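Local coordinates for protein D-3-phosphoglycerate dehydrogenase (Sulfolobus tokodaii, PDB 2EKL) that binds NAD and probably acts as a D-3-phosphoglycerate dehydrogenase of the D-isomer specific 2-hydroxyacid dehydrogenase family, at residues 33-37 against 38-42; 124-128 against 129-133. All blocks are in the same frame, centred on the assembly; numbering follows the deposited sequence.

Both interactions are local and sit at opposite kinds of helix end. Interaction 1 starts helix 37-43, just after strand 28-31, an outermost strand of the five-stranded parallel sheet within the chain. Interaction 2 comes later. It finishes helix 120-128, ahead of strand 144-148, the first strand in sequence of the seven-stranded parallel sheet of the NAD-binding domain. The centres are 48 Å apart and the nearest atoms about 34 Å apart, so the two do not touch. Both lie away from the NAD-binding residues. Interaction 2 borders the second subunit, whereas no other chain of the assembly touches interaction 1. One begins a helix beside the first sheet; the other ends the helix before the second.

Interaction 1. Residues 33-37 against 38-42; sequences PEISK and EELLN
S36 meets E39 in an N-terminal helix cap, where the loop after strand 28-31 turns into helix 37-43. S36 is the N-cap residue. Its OG accepts from E39 N at 3.1 Å, and the N-H points nearly straight at it (161°). The side chain can do this because OG sits between the backbone N and the carbonyl carbon of S36 (chi1 68°). This also brings OG to 3.3 Å from E39 CB. The carbonyl of S36 then takes the first turn's bond from L40 N, at 3.0 Å. A weaker bond follows from L41 N to K37 O. With an alanine here the hydroxyl is gone, and E39 N would probably lose its capping partner at the exposed start of the helix.

I35, just before the cap residue, packs against L40, four residues after it. Its extended CG1-CD1 branch reaches over the first turn, and CD1 lies tightly against L40 CA at 3.5 Å. L40 CB is 4.0 Å from the same I35 CD1. The I35 side chain crosses that of E39 at about a right angle, with CG1 facing E39 CB. Both I35 and L40 are buried, and T11 packs on both.

The end of K37 is bent and crowded against E38, so its placement, and a weak water link to E38 OE1, are doubtful. L41 packs on D61 and V62 of helix 60-65. A serine N-cap flanked by apolar contact between I35 and L40 is the pattern of a capped helix with a hydrophobic staple, here in a beta-alpha unit of the five-stranded parallel sheet.

Interaction 2. Residues 124-128 against 129-133; sequences MALAK and SGIFK
S129 turns its OG between its own backbone N and carbonyl carbon (chi1 72°), which brings the hydroxyl back to the carbonyl of L126. F132 has CG anti to its carbonyl carbon (chi1 -79°), and this swings the ring back over A127. S129 OG donates to L126 O at 2.6 Å. I131 N also donates to L126 O, at 3.0 Å, but from above the carbonyl plane. S129 N bonds to A125 O, and weakly to L126 O.

G130 has positive phi (83°) and its N donates to A127 O at 2.8 Å. With the I131 bond this makes a Schellman motif ending helix 120-128. At these backbone angles a CB would crowd the carbonyl O of S129, which suits glycine.

Apolar groups close the turn. L126 CD2 meets I131 CG2 at 4.0 Å. One face of the F132 ring is covered by A127 CB, 4.1 Å from CZ, while CE1 lies 3.5 Å from A127 O.

The second subunit borders this helix end. There the amine of K128 bonds to the carbonyls of L273 and V278, and F132 packs on E262.

The contact's chemistry is thus carbonyl satisfaction: the oxygens of A125, L126 and A127 are met by donors from S129, G130 and I131, with L126 O taking bonds from both S129 OG and I131 N.

Interaction 1. Residues 33-37 against 38-42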
ATOM      1  N   PRO A  33      11.743 -21.418 -27.947  1.00 27.90           N
ATOM      2  CA  PRO A  33      11.929 -20.500 -26.821  1.00 28.05           C
ATOM      3  C   PRO A  33      13.356 -20.104 -26.448  1.00 28.18           C
ATOM      4  O   PRO A  33      13.550 -19.163 -25.687  1.00 28.16           O
ATOM      5  CB  PRO A  33      11.198 -21.206 -25.680  1.00 29.23           C
ATOM      6  CG  PRO A  33      11.405 -22.644 -26.001  1.00 28.67           C
ATOM      7  CD  PRO A  33      11.132 -22.679 -27.488  1.00 28.78           C
ATOM      8  N   GLU A  34      14.351 -20.811 -26.970  1.00 30.29           N
ATOM      9  CA  GLU A  34      15.737 -20.467 -26.666  1.00 31.57           C
ATOM     10  C   GLU A  34      16.616 -20.368 -27.908  1.00 31.25           C
ATOM     11  O   GLU A  34      17.837 -20.516 -27.831  1.00 30.48           O
ATOM     12  CB  GLU A  34      16.333 -21.461 -25.658  1.00 34.56           C
ATOM     13  CG  GLU A  34      16.023 -22.924 -25.919  1.00 38.74           C
ATOM     14  CD  GLU A  34      16.453 -23.818 -24.764  1.00 42.10           C
ATOM     15  OE1 GLU A  34      16.114 -23.492 -23.605  1.00 45.01           O
ATOM     16  OE2 GLU A  34      17.118 -24.845 -25.011  1.00 41.19           O
ATOM     17  N   ILE A  35      15.987 -20.095 -29.049  1.00 30.29           N
ATOM     18  CA  ILE A  35      16.707 -19.954 -30.313  1.00 29.37           C
ATOM     19  C   ILE A  35      17.740 -18.834 -30.189  1.00 30.00           C
ATOM     20  O   ILE A  35      17.444 -17.757 -29.668  1.00 27.68           O
ATOM     21  CB  ILE A  35      15.738 -19.622 -31.481  1.00 28.93           C
ATOM     22  CG1 ILE A  35      16.512 -19.552 -32.800  1.00 28.60           C
ATOM     23  CG2 ILE A  35      15.027 -18.302 -31.217  1.00 26.45           C
ATOM     24  CD1 ILE A  35      15.634 -19.275 -34.017  1.00 28.93           C
ATOM     25  N   SER A  36      18.952 -19.094 -30.665  1.00 29.69           N
ATOM     26  CA  SER A  36      20.021 -18.102 -30.598  1.00 30.34           C
ATOM     27  C   SER A  36      19.806 -16.983 -31.609  1.00 31.12           C
ATOM     28  O   SER A  36      19.058 -17.134 -32.577  1.00 30.52           O
ATOM     29  CB  SER A  36      21.374 -18.763 -30.863  1.00 30.10           C
ATOM     30  OG  SER A  36      21.460 -19.208 -32.204  1.00 25.93           O
ATOM     31  N   LYS A  37      20.468 -15.857 -31.377  1.00 31.80           N
ATOM     32  CA  LYS A  37      20.484 -14.683 -32.251  1.00 31.86           C
ATOM     33  C   LYS A  37      20.823 -15.062 -33.677  1.00 31.09           C
ATOM     34  O   LYS A  37      20.212 -14.618 -34.640  1.00 30.69           O
ATOM     35  CB  LYS A  37      21.507 -13.677 -31.729  1.00 34.32           C
ATOM     36  CG  LYS A  37      22.743 -14.334 -31.141  1.00 37.47           C
ATOM     37  CD  LYS A  37      23.868 -14.453 -32.159  1.00 38.72           C
ATOM     38  CE  LYS A  37      24.566 -15.809 -32.065  1.00 39.49           C
ATOM     39  NZ  LYS A  37      23.685 -16.768 -31.406  1.00 37.11           N
ATOM     40  N   GLU A  38      21.878 -15.863 -33.770  1.00 30.67           N
ATOM     41  CA  GLU A  38      22.410 -16.256 -35.066  1.00 30.79           C
ATOM     42  C   GLU A  38      21.449 -17.173 -35.815  1.00 30.34           C
ATOM     43  O   GLU A  38      21.174 -16.959 -36.995  1.00 31.37           O
ATOM     44  CB  GLU A  38      23.774 -16.934 -34.889  1.00 31.97           C
ATOM     45  CG  GLU A  38      24.376 -17.484 -36.176  1.00 34.31           C
ATOM     46  CD  GLU A  38      25.867 -17.754 -36.055  1.00 36.38           C
ATOM     47  OE1 GLU A  38      26.341 -18.001 -34.928  1.00 37.38           O
ATOM     48  OE2 GLU A  38      26.563 -17.730 -37.091  1.00 38.95           O
ATOM     49  N   GLU A  39      20.929 -18.184 -35.126  1.00 30.43           N
ATOM     50  CA  GLU A  39      20.001 -19.119 -35.753  1.00 30.14           C
ATOM     51  C   GLU A  39      18.725 -18.403 -36.192  1.00 29.75           C
ATOM     52  O   GLU A  39      18.134 -18.751 -37.211  1.00 28.63           O
ATOM     53  CB  GLU A  39      19.662 -20.260 -34.789  1.00 31.26           C
ATOM     54  CG  GLU A  39      18.843 -21.400 -35.399  1.00 32.64           C
ATOM     55  CD  GLU A  39      19.499 -22.035 -36.621  1.00 35.21           C
ATOM     56  OE1 GLU A  39      20.746 -21.999 -36.730  1.00 34.70           O
ATOM     57  OE2 GLU A  39      18.765 -22.587 -37.470  1.00 33.80           O
ATOM     58  N   LEU A  40      18.308 -17.398 -35.425  1.00 29.48           N
ATOM     59  CA  LEU A  40      17.108 -16.640 -35.761  1.00 29.15           C
ATOM     60  C   LEU A  40      17.261 -16.000 -37.135  1.00 30.65           C
ATOM     61  O   LEU A  40      16.375 -16.101 -37.984  1.00 29.38           O
ATOM     62  CB  LEU A  40      16.847 -15.553 -34.717  1.00 28.95           C
ATOM     63  CG  LEU A  40      15.675 -14.609 -35.005  1.00 29.57           C
ATOM     64  CD1 LEU A  40      14.370 -15.397 -35.090  1.00 29.93           C
ATOM     65  CD2 LEU A  40      15.597 -13.558 -33.916  1.00 30.05           C
ATOM     66  N   LEU A  41      18.392 -15.336 -37.347  1.00 30.96           N
ATOM     67  CA  LEU A  41      18.663 -14.684 -38.620  1.00 32.19           C
ATOM     68  C   LEU A  41      18.697 -15.691 -39.764  1.00 31.94           C
ATOM     69  O   LEU A  41      18.334 -15.368 -40.894  1.00 33.52           O
ATOM     70  CB  LEU A  41      20.001 -13.946 -38.561  1.00 32.99           C
ATOM     71  CG  LEU A  41      20.055 -12.681 -37.705  1.00 34.65           C
ATOM     72  CD1 LEU A  41      21.496 -12.207 -37.587  1.00 35.91           C
ATOM     73  CD2 LEU A  41      19.182 -11.601 -38.326  1.00 34.90           C
ATOM     74  N   ASN A  42      19.130 -16.911 -39.470  1.00 31.71           N
ATOM     75  CA  ASN A  42      19.217 -17.941 -40.497  1.00 31.98           C
ATOM     76  C   ASN A  42      17.863 -18.466 -40.960  1.00 31.56           C
ATOM     77  O   ASN A  42      17.726 -18.898 -42.105  1.00 31.09           O
ATOM     78  CB  ASN A  42      20.062 -19.123 -40.004  1.00 34.89           C
ATOM     79  CG  ASN A  42      21.511 -18.747 -39.759  1.00 38.06           C
ATOM     80  OD1 ASN A  42      22.152 -18.112 -40.598  1.00 41.11           O
ATOM     81  ND2 ASN A  42      22.040 -19.148 -38.609  1.00 40.23           N
TER
HETATM   82  O   HOH W   1      25.272 -19.297 -31.905  1.00 40.77           O

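Interaction 2. Residues 124-128 against 129-133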
ATOM      1  N   MET A 124       8.570  -4.061   8.659  1.00 15.92           N
ATOM      2  CA  MET A 124       8.406  -5.479   8.362  1.00 15.95           C
ATOM      3  C   MET A 124       9.699  -6.251   8.589  1.00 16.73           C
ATOM      4  O   MET A 124       9.673  -7.398   9.048  1.00 16.49           O
ATOM      5  CB  MET A 124       7.925  -5.678   6.925  1.00 15.29           C
ATOM      6  CG  MET A 124       6.554  -5.089   6.648  1.00 18.05           C
ATOM      7  SD  MET A 124       6.073  -5.354   4.930  1.00 21.90           S
ATOM      8  CE  MET A 124       6.964  -4.086   4.138  1.00 23.93           C
ATOM      9  N   ALA A 125      10.828  -5.623   8.273  1.00 16.39           N
ATOM     10  CA  ALA A 125      12.121  -6.273   8.471  1.00 18.25           C
ATOM     11  C   ALA A 125      12.340  -6.468   9.968  1.00 19.05           C
ATOM     12  O   ALA A 125      12.790  -7.528  10.412  1.00 17.93           O
ATOM     13  CB  ALA A 125      13.235  -5.421   7.882  1.00 17.55           C
ATOM     14  N   LEU A 126      12.022  -5.438  10.744  1.00 19.04           N
ATOM     15  CA  LEU A 126      12.166  -5.514  12.189  1.00 19.21           C
ATOM     16  C   LEU A 126      11.303  -6.642  12.741  1.00 19.51           C
ATOM     17  O   LEU A 126      11.779  -7.477  13.504  1.00 18.17           O
ATOM     18  CB  LEU A 126      11.766  -4.185  12.831  1.00 20.73           C
ATOM     19  CG  LEU A 126      12.825  -3.084  12.731  1.00 20.21           C
ATOM     20  CD1 LEU A 126      12.216  -1.728  13.025  1.00 23.59           C
ATOM     21  CD2 LEU A 126      13.952  -3.397  13.710  1.00 21.98           C
ATOM     22  N   ALA A 127      10.035  -6.673  12.339  1.00 17.81           N
ATOM     23  CA  ALA A 127       9.115  -7.707  12.804  1.00 18.51           C
ATOM     24  C   ALA A 127       9.641  -9.119  12.540  1.00 19.26           C
ATOM     25  O   ALA A 127       9.664  -9.961  13.443  1.00 17.57           O
ATOM     26  CB  ALA A 127       7.744  -7.525  12.140  1.00 17.71           C
ATOM     27  N   LYS A 128      10.059  -9.379  11.305  1.00 17.15           N
ATOM     28  CA  LYS A 128      10.566 -10.698  10.949  1.00 17.95           C
ATOM     29  C   LYS A 128      11.776 -11.094  11.797  1.00 20.23           C
ATOM     30  O   LYS A 128      12.030 -12.282  12.006  1.00 20.96           O
ATOM     31  CB  LYS A 128      10.922 -10.743   9.462  1.00 18.40           C
ATOM     32  CG  LYS A 128       9.705 -10.749   8.533  1.00 17.31           C
ATOM     33  CD  LYS A 128       8.953 -12.071   8.616  1.00 18.53           C
ATOM     34  CE  LYS A 128       7.792 -12.112   7.624  1.00 18.30           C
ATOM     35  NZ  LYS A 128       7.146 -13.453   7.561  1.00 18.25           N
ATOM     36  N   SER A 129      12.507 -10.102  12.292  1.00 20.75           N
ATOM     37  CA  SER A 129      13.680 -10.370  13.126  1.00 23.29           C
ATOM     38  C   SER A 129      13.286 -10.533  14.592  1.00 24.09           C
ATOM     39  O   SER A 129      14.138 -10.769  15.454  1.00 23.98           O
ATOM     40  CB  SER A 129      14.702  -9.238  12.992  1.00 24.99           C
ATOM     41  OG  SER A 129      14.260  -8.064  13.652  1.00 26.95           O
ATOM     42  N   GLY A 130      11.993 -10.402  14.876  1.00 20.68           N
ATOM     43  CA  GLY A 130      11.521 -10.547  16.242  1.00 23.38           C
ATOM     44  C   GLY A 130      11.665  -9.292  17.080  1.00 22.78           C
ATOM     45  O   GLY A 130      11.582  -9.344  18.309  1.00 24.38           O
ATOM     46  N   ILE A 131      11.880  -8.160  16.417  1.00 22.69           N
ATOM     47  CA  ILE A 131      12.029  -6.883  17.103  1.00 22.42           C
ATOM     48  C   ILE A 131      10.818  -6.021  16.770  1.00 22.24           C
ATOM     49  O   ILE A 131      10.752  -5.419  15.699  1.00 22.60           O
ATOM     50  CB  ILE A 131      13.310  -6.151  16.645  1.00 23.55           C
ATOM     51  CG1 ILE A 131      14.534  -7.036  16.906  1.00 24.79           C
ATOM     52  CG2 ILE A 131      13.443  -4.821  17.368  1.00 23.70           C
ATOM     53  CD1 ILE A 131      14.741  -7.407  18.367  1.00 27.79           C
ATOM     54  N   PHE A 132       9.857  -5.966  17.685  1.00 21.61           N
ATOM     55  CA  PHE A 132       8.653  -5.185  17.447  1.00 21.42           C
ATOM     56  C   PHE A 132       8.740  -3.761  17.961  1.00 21.97           C
ATOM     57  O   PHE A 132       8.047  -3.368  18.901  1.00 22.98           O
ATOM     58  CB  PHE A 132       7.441  -5.910  18.029  1.00 21.66           C
ATOM     59  CG  PHE A 132       6.949  -7.032  17.159  1.00 21.62           C
ATOM     60  CD1 PHE A 132       7.812  -8.049  16.759  1.00 22.03           C
ATOM     61  CD2 PHE A 132       5.633  -7.059  16.715  1.00 20.90           C
ATOM     62  CE1 PHE A 132       7.373  -9.073  15.930  1.00 22.63           C
ATOM     63  CE2 PHE A 132       5.182  -8.080  15.885  1.00 19.43           C
ATOM     64  CZ  PHE A 132       6.053  -9.088  15.490  1.00 22.55           C
ATOM     65  N   LYS A 133       9.613  -2.994  17.321  1.00 23.16           N
ATOM     66  CA  LYS A 133       9.826  -1.595  17.653  1.00 24.95           C
ATOM     67  C   LYS A 133       9.011  -0.738  16.695  1.00 24.83           C
ATOM     68  O   LYS A 133       9.084  -0.917  15.481  1.00 25.19           O
ATOM     69  CB  LYS A 133      11.307  -1.251  17.516  1.00 27.29           C
ATOM     70  CG  LYS A 133      11.625   0.220  17.710  1.00 30.67           C
ATOM     71  CD  LYS A 133      13.126   0.449  17.772  1.00 33.70           C
ATOM     72  CE  LYS A 133      13.822  -0.002  16.502  1.00 36.18           C
ATOM     73  NZ  LYS A 133      15.302   0.132  16.619  1.00 38.30           N
TER